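Local coordinates for protein epoxide hydrolase (Aspergillus niger, PDB 3G02) that probably hydrolyses epoxides to diols, as an enantioselective variant obtained by directed evolution of an alpha/beta-hydrolase-fold enzyme, at residues S268-Y282 with I295-P309. The protein carries 9 engineered substitutions. Residues are numbered along the deposited sequence; the frame is centred on the assembly and turned at random.
Sequences SSSPIALLAWIGEKY and ILEMVSLYWLTESFP
Leu274 is the knob here: it drops into a hole framed by Val299, Tyr302, Trp303 and Phe308. CG anti to the backbone N (chi1 -172°) carries the branch toward helix 295-304, and there CD2 presses into the turn, 3.6 Å from Val299 O, while CD1 lies alongside Phe308, 3.9 Å from its CB. Val299 returns the fit, its CG1 lodging against the backbone of Leu275, 3.8 Å from CA, and its CG2 between Leu275 CD1 and Ile278 CG2. One turn after Leu274, Ile278 pushes CD1 to 3.6 Å from Tyr302 CD2. Where helix 271-282 begins, Pro271 lies over one face of the Trp303 six-membered ring, a CH-pi contact with CD 4.0 Å from the ring centroid; Ser268 O lies close to CH2 and CZ3 of the same ring, obliquely. These helices belong to the mostly helical region inserted between strands 209-214 and 340-345 of the alpha/beta hydrolase fold, consistent with its lid, and they run at 126° to each other, with axes 9.8 Å apart at their closest. Ile295 CG2 packs against Gly279 CA. At this end Ile295 also fills the space beside Tyr282 CB, and the phenol end of Tyr282 meets Met298 obliquely, OH 3.5 Å from CG. Trp277 and Phe308 meet obliquely, planes at 78°; the indole NE1 is hydrogen-bonded to His256, and the Tyr302 hydroxyl to Gly120 O.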
loop_
_atom_site.group_PDB
_atom_site.type_symbol
_atom_site.label_atom_id
_atom_site.label_comp_id
_atom_site.label_asym_id
_atom_site.label_seq_id
_atom_site.Cartn_x
_atom_site.Cartn_y
_atom_site.Cartn_z
ATOM N N SER A 268 -3.832 -11.727 -0.032
ATOM C CA SER A 268 -4.374 -13.080 0.069
ATOM C C SER A 268 -4.828 -13.626 -1.278
ATOM O O SER A 268 -4.966 -14.842 -1.431
ATOM C CB SER A 268 -5.549 -13.105 1.038
ATOM O OG SER A 268 -5.119 -12.819 2.357
ATOM N N SER A 269 -5.056 -12.742 -2.245
ATOM C CA SER A 269 -5.655 -13.143 -3.523
ATOM C C SER A 269 -4.740 -14.010 -4.379
ATOM O O SER A 269 -5.210 -14.902 -5.089
ATOM C CB SER A 269 -6.119 -11.914 -4.309
ATOM O OG SER A 269 -5.022 -11.160 -4.782
ATOM N N SER A 270 -3.440 -13.739 -4.308
ATOM C CA SER A 270 -2.449 -14.397 -5.152
ATOM C C SER A 270 -1.125 -14.502 -4.411
ATOM O O SER A 270 -0.700 -13.542 -3.757
ATOM C CB SER A 270 -2.241 -13.610 -6.447
ATOM O OG SER A 270 -1.037 -13.994 -7.096
ATOM N N PRO A 271 -0.451 -15.661 -4.517
ATOM C CA PRO A 271 0.854 -15.808 -3.870
ATOM C C PRO A 271 1.913 -14.873 -4.455
ATOM O O PRO A 271 2.875 -14.530 -3.771
ATOM C CB PRO A 271 1.210 -17.280 -4.124
ATOM C CG PRO A 271 0.414 -17.657 -5.336
ATOM C CD PRO A 271 -0.865 -16.894 -5.220
ATOM N N ILE A 272 1.729 -14.469 -5.710
ATOM C CA ILE A 272 2.641 -13.526 -6.356
ATOM C C ILE A 272 2.464 -12.102 -5.802
ATOM O O ILE A 272 3.447 -11.369 -5.649
ATOM C CB ILE A 272 2.525 -13.600 -7.902
ATOM C CG1 ILE A 272 3.196 -14.893 -8.406
ATOM C CG2 ILE A 272 3.097 -12.351 -8.586
ATOM C CD1 ILE A 272 4.689 -14.991 -8.185
ATOM N N ALA A 273 1.224 -11.728 -5.478
ATOM C CA ALA A 273 0.976 -10.468 -4.771
ATOM C C ALA A 273 1.723 -10.456 -3.442
ATOM O O ALA A 273 2.425 -9.497 -3.124
ATOM C CB ALA A 273 -0.517 -10.246 -4.545
ATOM N N LEU A 274 1.582 -11.537 -2.680
ATOM C CA LEU A 274 2.264 -11.641 -1.403
ATOM C C LEU A 274 3.790 -11.580 -1.572
ATOM O O LEU A 274 4.484 -10.885 -0.823
ATOM C CB LEU A 274 1.833 -12.920 -0.684
ATOM C CG LEU A 274 2.328 -13.081 0.753
ATOM C CD1 LEU A 274 1.641 -12.117 1.701
ATOM C CD2 LEU A 274 2.105 -14.518 1.188
ATOM N N LEU A 275 4.307 -12.310 -2.560
ATOM C CA LEU A 275 5.748 -12.332 -2.818
ATOM C C LEU A 275 6.293 -10.944 -3.158
ATOM O O LEU A 275 7.365 -10.565 -2.685
ATOM C CB LEU A 275 6.087 -13.324 -3.940
ATOM C CG LEU A 275 7.540 -13.401 -4.431
ATOM C CD1 LEU A 275 8.494 -13.892 -3.351
ATOM C CD2 LEU A 275 7.631 -14.309 -5.649
ATOM N N ALA A 276 5.565 -10.194 -3.976
ATOM C CA ALA A 276 6.009 -8.854 -4.355
ATOM C C ALA A 276 6.065 -7.915 -3.146
ATOM O O ALA A 276 7.064 -7.223 -2.928
ATOM C CB ALA A 276 5.119 -8.277 -5.447
ATOM N N TRP A 277 4.988 -7.907 -2.361
ATOM C CA TRP A 277 4.874 -6.997 -1.222
ATOM C C TRP A 277 5.896 -7.313 -0.135
ATOM O O TRP A 277 6.572 -6.411 0.377
ATOM C CB TRP A 277 3.464 -7.094 -0.661
ATOM C CG TRP A 277 3.088 -6.098 0.410
ATOM C CD1 TRP A 277 3.197 -6.264 1.764
ATOM C CD2 TRP A 277 2.482 -4.811 0.211
ATOM N NE1 TRP A 277 2.701 -5.158 2.420
ATOM C CE2 TRP A 277 2.257 -4.253 1.493
ATOM C CE3 TRP A 277 2.107 -4.076 -0.921
ATOM C CZ2 TRP A 277 1.674 -2.993 1.670
ATOM C CZ3 TRP A 277 1.534 -2.819 -0.746
ATOM C CH2 TRP A 277 1.330 -2.289 0.542
ATOM N N ILE A 278 5.994 -8.590 0.229
ATOM C CA ILE A 278 6.903 -9.017 1.291
ATOM C C ILE A 278 8.338 -9.145 0.774
ATOM O O ILE A 278 9.291 -8.747 1.456
ATOM C CB ILE A 278 6.408 -10.321 1.961
ATOM C CG1 ILE A 278 5.121 -10.026 2.740
ATOM C CG2 ILE A 278 7.485 -10.920 2.863
ATOM C CD1 ILE A 278 4.550 -11.199 3.508
ATOM N N GLY A 279 8.487 -9.690 -0.431
ATOM C CA GLY A 279 9.803 -9.847 -1.043
ATOM C C GLY A 279 10.551 -8.535 -1.163
ATOM O O GLY A 279 11.763 -8.493 -0.975
ATOM N N GLU A 280 9.831 -7.453 -1.463
ATOM C CA GLU A 280 10.468 -6.135 -1.531
ATOM C C GLU A 280 11.239 -5.846 -0.251
ATOM O O GLU A 280 12.347 -5.312 -0.293
ATOM C CB GLU A 280 9.448 -5.028 -1.761
ATOM C CG GLU A 280 10.104 -3.674 -2.013
ATOM C CD GLU A 280 9.171 -2.526 -1.732
ATOM O OE1 GLU A 280 8.147 -2.407 -2.434
ATOM O OE2 GLU A 280 9.467 -1.730 -0.811
ATOM N N LYS A 281 10.650 -6.213 0.881
ATOM C CA LYS A 281 11.265 -5.934 2.176
ATOM C C LYS A 281 12.437 -6.860 2.478
ATOM O O LYS A 281 13.449 -6.425 3.019
ATOM C CB LYS A 281 10.215 -5.943 3.295
ATOM C CG LYS A 281 9.010 -5.012 3.040
ATOM C CD LYS A 281 9.418 -3.639 2.474
ATOM C CE LYS A 281 8.223 -2.695 2.385
ATOM N NZ LYS A 281 8.578 -1.387 1.745
ATOM N N TYR A 282 12.320 -8.133 2.107
ATOM C CA TYR A 282 13.471 -9.026 2.235
ATOM C C TYR A 282 14.637 -8.606 1.343
ATOM O O TYR A 282 15.789 -8.915 1.649
ATOM C CB TYR A 282 13.085 -10.484 1.983
ATOM C CG TYR A 282 12.445 -11.149 3.178
ATOM C CD1 TYR A 282 13.203 -11.500 4.299
ATOM C CD2 TYR A 282 11.079 -11.429 3.194
ATOM C CE1 TYR A 282 12.617 -12.111 5.406
ATOM C CE2 TYR A 282 10.485 -12.042 4.295
ATOM C CZ TYR A 282 11.253 -12.381 5.392
ATOM O OH TYR A 282 10.670 -12.984 6.489
ATOM N N ILE A 295 13.760 -16.364 0.824
ATOM C CA ILE A 295 12.591 -15.529 0.555
ATOM C C ILE A 295 11.372 -16.384 0.189
ATOM O O ILE A 295 10.280 -16.162 0.713
ATOM C CB ILE A 295 12.880 -14.446 -0.517
ATOM C CG1 ILE A 295 14.012 -13.524 -0.035
ATOM C CG2 ILE A 295 11.611 -13.648 -0.845
ATOM C CD1 ILE A 295 14.374 -12.392 -0.992
ATOM N N LEU A 296 11.565 -17.379 -0.678
ATOM C CA LEU A 296 10.464 -18.273 -1.044
ATOM C C LEU A 296 9.936 -19.074 0.150
ATOM O O LEU A 296 8.731 -19.266 0.272
ATOM C CB LEU A 296 10.852 -19.204 -2.201
ATOM C CG LEU A 296 11.077 -18.527 -3.559
ATOM C CD1 LEU A 296 11.465 -19.560 -4.613
ATOM C CD2 LEU A 296 9.846 -17.743 -4.016
ATOM N N GLU A 297 10.833 -19.513 1.032
ATOM C CA GLU A 297 10.439 -20.211 2.254
ATOM C C GLU A 297 9.558 -19.333 3.142
ATOM O O GLU A 297 8.493 -19.760 3.593
ATOM C CB GLU A 297 11.673 -20.658 3.052
ATOM C CG GLU A 297 12.415 -21.844 2.451
ATOM C CD GLU A 297 13.752 -22.125 3.125
ATOM O OE1 GLU A 297 14.191 -21.336 3.988
ATOM O OE2 GLU A 297 14.362 -23.160 2.788
ATOM N N MET A 298 10.007 -18.105 3.394
ATOM C CA MET A 298 9.289 -17.196 4.293
ATOM C C MET A 298 7.934 -16.790 3.735
ATOM O O MET A 298 6.942 -16.743 4.462
ATOM C CB MET A 298 10.119 -15.948 4.608
ATOM C CG MET A 298 11.450 -16.222 5.303
ATOM S SD MET A 298 11.342 -17.333 6.728
ATOM C CE MET A 298 12.884 -16.936 7.570
ATOM N N VAL A 299 7.901 -16.492 2.440
ATOM C CA VAL A 299 6.655 -16.113 1.781
ATOM C C VAL A 299 5.680 -17.295 1.719
ATOM O O VAL A 299 4.490 -17.132 1.992
ATOM C CB VAL A 299 6.910 -15.489 0.383
ATOM C CG1 VAL A 299 5.610 -15.272 -0.371
ATOM C CG2 VAL A 299 7.653 -14.158 0.521
ATOM N N SER A 300 6.187 -18.482 1.384
ATOM C CA SER A 300 5.350 -19.685 1.362
ATOM C C SER A 300 4.772 -19.980 2.741
ATOM O O SER A 300 3.602 -20.329 2.859
ATOM C CB SER A 300 6.136 -20.896 0.853
ATOM O OG SER A 300 6.557 -20.691 -0.484
ATOM N N LEU A 301 5.592 -19.819 3.779
ATOM C CA LEU A 301 5.147 -19.994 5.158
ATOM C C LEU A 301 3.987 -19.054 5.488
ATOM O O LEU A 301 2.975 -19.482 6.040
ATOM C CB LEU A 301 6.317 -19.778 6.121
ATOM C CG LEU A 301 6.033 -19.776 7.625
ATOM C CD1 LEU A 301 5.464 -21.115 8.107
ATOM C CD2 LEU A 301 7.301 -19.406 8.383
ATOM N N TYR A 302 4.139 -17.778 5.136
ATOM C CA TYR A 302 3.053 -16.810 5.315
ATOM C C TYR A 302 1.807 -17.192 4.518
ATOM O O TYR A 302 0.682 -17.102 5.026
ATOM C CB TYR A 302 3.512 -15.408 4.909
ATOM C CG TYR A 302 3.983 -14.545 6.055
ATOM C CD1 TYR A 302 4.936 -15.009 6.966
ATOM C CD2 TYR A 302 3.494 -13.248 6.218
ATOM C CE1 TYR A 302 5.374 -14.210 8.018
ATOM C CE2 TYR A 302 3.931 -12.442 7.259
ATOM C CZ TYR A 302 4.873 -12.928 8.154
ATOM O OH TYR A 302 5.297 -12.125 9.181
ATOM N N TRP A 303 2.008 -17.622 3.274
ATOM C CA TRP A 303 0.888 -17.972 2.399
ATOM C C TRP A 303 0.076 -19.132 2.966
ATOM O O TRP A 303 -1.156 -19.052 3.085
ATOM C CB TRP A 303 1.380 -18.335 0.995
ATOM C CG TRP A 303 0.257 -18.799 0.110
ATOM C CD1 TRP A 303 -0.096 -20.095 -0.157
ATOM C CD2 TRP A 303 -0.677 -17.976 -0.598
ATOM N NE1 TRP A 303 -1.185 -20.126 -0.994
ATOM C CE2 TRP A 303 -1.564 -18.840 -1.281
ATOM C CE3 TRP A 303 -0.853 -16.589 -0.721
ATOM C CZ2 TRP A 303 -2.605 -18.364 -2.084
ATOM C CZ3 TRP A 303 -1.894 -16.115 -1.515
ATOM C CH2 TRP A 303 -2.755 -17.003 -2.188
ATOM N N LEU A 304 0.788 -20.191 3.335
ATOM C CA LEU A 304 0.166 -21.440 3.770
ATOM C C LEU A 304 -0.515 -21.355 5.134
ATOM O O LEU A 304 -1.292 -22.237 5.497
ATOM C CB LEU A 304 1.194 -22.576 3.745
ATOM C CG LEU A 304 1.745 -22.935 2.361
ATOM C CD1 LEU A 304 3.024 -23.756 2.473
ATOM C CD2 LEU A 304 0.689 -23.682 1.540
ATOM N N THR A 305 -0.232 -20.285 5.879
ATOM C CA THR A 305 -0.818 -20.077 7.201
ATOM C C THR A 305 -1.741 -18.856 7.241
ATOM O O THR A 305 -2.221 -18.474 8.307
ATOM C CB THR A 305 0.278 -19.898 8.264
ATOM O OG1 THR A 305 1.134 -18.810 7.887
ATOM C CG2 THR A 305 1.112 -21.173 8.401
ATOM N N GLU A 306 -1.984 -18.252 6.075
ATOM C CA GLU A 306 -2.798 -17.031 5.974
ATOM C C GLU A 306 -2.365 -15.988 7.005
ATOM O O GLU A 306 -3.200 -15.359 7.661
ATOM C CB GLU A 306 -4.294 -17.353 6.112
ATOM C CG GLU A 306 -4.835 -18.251 5.002
ATOM C CD GLU A 306 -6.281 -18.669 5.215
ATOM O OE1 GLU A 306 -6.636 -19.074 6.345
ATOM O OE2 GLU A 306 -7.063 -18.601 4.244
ATOM N N SER A 307 -1.052 -15.821 7.140
ATOM C CA SER A 307 -0.471 -14.920 8.136
ATOM C C SER A 307 -0.773 -13.457 7.872
ATOM O O SER A 307 -1.156 -12.732 8.790
ATOM C CB SER A 307 1.044 -15.098 8.202
ATOM O OG SER A 307 1.393 -16.314 8.832
ATOM N N PHE A 308 -0.600 -13.019 6.626
ATOM C CA PHE A 308 -0.590 -11.589 6.368
ATOM C C PHE A 308 -1.835 -10.837 6.869
ATOM O O PHE A 308 -1.692 -9.849 7.594
ATOM C CB PHE A 308 -0.307 -11.226 4.905
ATOM C CG PHE A 308 -0.328 -9.752 4.682
ATOM C CD1 PHE A 308 0.814 -8.992 4.919
ATOM C CD2 PHE A 308 -1.512 -9.108 4.338
ATOM C CE1 PHE A 308 0.790 -7.614 4.772
ATOM C CE2 PHE A 308 -1.550 -7.725 4.192
ATOM C CZ PHE A 308 -0.398 -6.978 4.402
ATOM N N PRO A 309 -3.049 -11.273 6.465
ATOM C CA PRO A 309 -4.216 -10.500 6.897
ATOM C C PRO A 309 -4.451 -10.488 8.410
ATOM O O PRO A 309 -5.131 -9.587 8.913
ATOM C CB PRO A 309 -5.382 -11.190 6.179
ATOM C CG PRO A 309 -4.888 -12.571 5.896
ATOM C CD PRO A 309 -3.434 -12.400 5.589
HETATM O O HOH W 1 7.571 -13.680 5.245
#